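Local coordinates for Rho GTPase-activating protein 26 (Gallus gallus, PDB 1F7C) that accelerates GTP hydrolysis by RhoA and Cdc42 through its RhoGAP domain, the part of the longer protein held in this chain, at residues 38-43 with 73-78. Residues are numbered along the deposited sequence; the frame is centred on the assembly and turned at random.
Sequences FSIIKK and SILMDP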
loop_
_atom_site.group_PDB
_atom_site.type_symbol
_atom_site.label_atom_id
_atom_site.label_comp_id
_atom_site.label_asym_id
_atom_site.label_seq_id
_atom_site.Cartn_x
_atom_site.Cartn_y
_atom_site.Cartn_z
ATOM N N PHE A 38 10.172 -6.644 -4.649
ATOM C CA PHE A 38 9.221 -6.474 -5.743
ATOM C C PHE A 38 8.625 -7.817 -6.140
ATOM O O PHE A 38 7.496 -7.886 -6.613
ATOM C CB PHE A 38 9.885 -5.854 -6.969
ATOM C CG PHE A 38 10.117 -4.378 -6.851
ATOM C CD1 PHE A 38 11.163 -3.879 -6.077
ATOM C CD2 PHE A 38 9.287 -3.480 -7.514
ATOM C CE1 PHE A 38 11.379 -2.502 -5.968
ATOM C CE2 PHE A 38 9.494 -2.101 -7.410
ATOM C CZ PHE A 38 10.544 -1.613 -6.636
ATOM N N SER A 39 9.401 -8.879 -5.957
ATOM C CA SER A 39 8.961 -10.227 -6.272
ATOM C C SER A 39 7.825 -10.605 -5.317
ATOM O O SER A 39 6.775 -11.097 -5.726
ATOM C CB SER A 39 10.133 -11.195 -6.107
ATOM O OG SER A 39 9.710 -12.546 -6.178
ATOM N N ILE A 40 8.053 -10.358 -4.034
ATOM C CA ILE A 40 7.069 -10.650 -3.006
ATOM C C ILE A 40 5.770 -9.887 -3.256
ATOM O O ILE A 40 4.687 -10.463 -3.205
ATOM C CB ILE A 40 7.628 -10.283 -1.610
ATOM C CG1 ILE A 40 8.801 -11.211 -1.274
ATOM C CG2 ILE A 40 6.533 -10.375 -0.555
ATOM C CD1 ILE A 40 9.341 -11.039 0.131
ATOM N N ILE A 41 5.882 -8.594 -3.531
ATOM C CA ILE A 41 4.713 -7.777 -3.791
ATOM C C ILE A 41 3.927 -8.255 -5.010
ATOM O O ILE A 41 2.703 -8.367 -4.955
ATOM C CB ILE A 41 5.104 -6.310 -4.000
ATOM C CG1 ILE A 41 5.624 -5.733 -2.688
ATOM C CG2 ILE A 41 3.904 -5.510 -4.494
ATOM C CD1 ILE A 41 4.582 -5.686 -1.603
ATOM N N LYS A 42 4.630 -8.529 -6.105
ATOM C CA LYS A 42 3.981 -8.994 -7.323
ATOM C C LYS A 42 3.291 -10.350 -7.150
ATOM O O LYS A 42 2.185 -10.549 -7.635
ATOM C CB LYS A 42 4.992 -9.066 -8.470
ATOM C CG LYS A 42 5.422 -7.706 -8.969
ATOM C CD LYS A 42 6.366 -7.792 -10.162
ATOM C CE LYS A 42 7.699 -8.412 -9.789
ATOM N NZ LYS A 42 8.671 -8.330 -10.922
ATOM N N LYS A 43 3.946 -11.278 -6.462
ATOM C CA LYS A 43 3.363 -12.589 -6.243
ATOM C C LYS A 43 2.103 -12.468 -5.394
ATOM O O LYS A 43 1.127 -13.189 -5.614
ATOM C CB LYS A 43 4.360 -13.508 -5.543
ATOM C CG LYS A 43 5.588 -13.872 -6.356
ATOM C CD LYS A 43 6.522 -14.756 -5.520
ATOM C CE LYS A 43 7.822 -15.081 -6.251
ATOM N NZ LYS A 43 7.606 -15.837 -7.520
ATOM N N SER A 73 9.105 -16.629 4.766
ATOM C CA SER A 73 10.392 -17.316 4.699
ATOM C C SER A 73 10.590 -18.013 3.357
ATOM O O SER A 73 11.714 -18.137 2.875
ATOM C CB SER A 73 10.508 -18.335 5.834
ATOM O OG SER A 73 9.533 -19.355 5.703
ATOM N N ILE A 74 9.500 -18.467 2.750
ATOM C CA ILE A 74 9.594 -19.136 1.459
ATOM C C ILE A 74 9.715 -18.117 0.331
ATOM O O ILE A 74 10.303 -18.400 -0.716
ATOM C CB ILE A 74 8.359 -20.018 1.191
ATOM C CG1 ILE A 74 8.248 -21.092 2.271
ATOM C CG2 ILE A 74 8.464 -20.661 -0.189
ATOM C CD1 ILE A 74 7.073 -22.030 2.082
ATOM N N LEU A 75 9.159 -16.930 0.555
ATOM C CA LEU A 75 9.189 -15.868 -0.446
ATOM C C LEU A 75 10.506 -15.104 -0.464
ATOM O O LEU A 75 10.783 -14.371 -1.406
ATOM C CB LEU A 75 8.038 -14.882 -0.209
ATOM C CG LEU A 75 6.597 -15.380 -0.375
ATOM C CD1 LEU A 75 5.622 -14.283 0.019
ATOM C CD2 LEU A 75 6.362 -15.804 -1.814
ATOM N N MET A 76 11.325 -15.282 0.567
ATOM C CA MET A 76 12.594 -14.567 0.641
ATOM C C MET A 76 13.680 -15.059 -0.324
ATOM O O MET A 76 14.371 -14.241 -0.936
ATOM C CB MET A 76 13.115 -14.585 2.079
ATOM C CG MET A 76 12.104 -14.065 3.101
ATOM S SD MET A 76 11.524 -12.378 2.789
ATOM C CE MET A 76 11.637 -11.625 4.421
ATOM N N ASP A 77 13.834 -16.374 -0.473
ATOM C CA ASP A 77 14.849 -16.915 -1.386
ATOM C C ASP A 77 14.840 -18.444 -1.397
ATOM O O ASP A 77 14.309 -19.067 -0.475
ATOM C CB ASP A 77 16.244 -16.426 -0.969
ATOM C CG ASP A 77 17.311 -16.724 -2.015
ATOM O OD1 ASP A 77 17.270 -16.105 -3.101
ATOM O OD2 ASP A 77 18.183 -17.584 -1.759
ATOM N N PRO A 78 15.410 -19.068 -2.452
ATOM C CA PRO A 78 15.458 -20.532 -2.545
ATOM C C PRO A 78 16.266 -21.164 -1.406
ATOM O O PRO A 78 17.187 -21.956 -1.709
ATOM C CB PRO A 78 16.112 -20.767 -3.905
ATOM C CG PRO A 78 15.606 -19.628 -4.709
ATOM C CD PRO A 78 15.749 -18.462 -3.755
HETATM O O HOH W 1 9.474 -14.717 -3.633
#
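The helix carrying Ile40 and the last turn of the one carrying Leu75 come together with these two residues opposite each other, their CA atoms 6.2 Å apart. Ile40 does most of the touching from its side. With chi2 extended (-174°), CD1 of Ile40 reaches the second helix, 3.7 Å from SD of Met76. On the way, CG1 of Ile40 packs 3.9 Å from CB of Leu75. The same CG1 of Ile40 passes 3.7 Å from the carbonyl O of Leu75. Met76 starts off pointing away from Ile40; the bend at chi2 (-58°) helps turn its sulfur back to meet CD1 of Ile40. Leu75 splits its two methyls between partners one helical turn apart: CD1 rests against CG2 of Ile40, the other branch of that side chain, and CD2 of Leu75 meets CD of Lys43 at 3.9 Å, the two chains running antiparallel alongside one another. Lys43 thus lends its aliphatic stem to the packing and sends NZ beyond it, to a weak hydrogen bond with Thr86 O. The carbonyl of Leu75, near the helix end, accepts a hydrogen bond from a water 2.6 Å from its O, and that water also makes a long, weak link to Ser39 OG. This apolar seam joins the N-terminal half of helix 35-51 to the C-terminal end of helix 65-76 at the periphery of the all-helical RhoGAP domain, away from the predicted arginine finger, Arg60; Ile40 also touches Tyr104 of helix 94-106, and Ile41 and Phe38 pack against Met151 of helix 146-164.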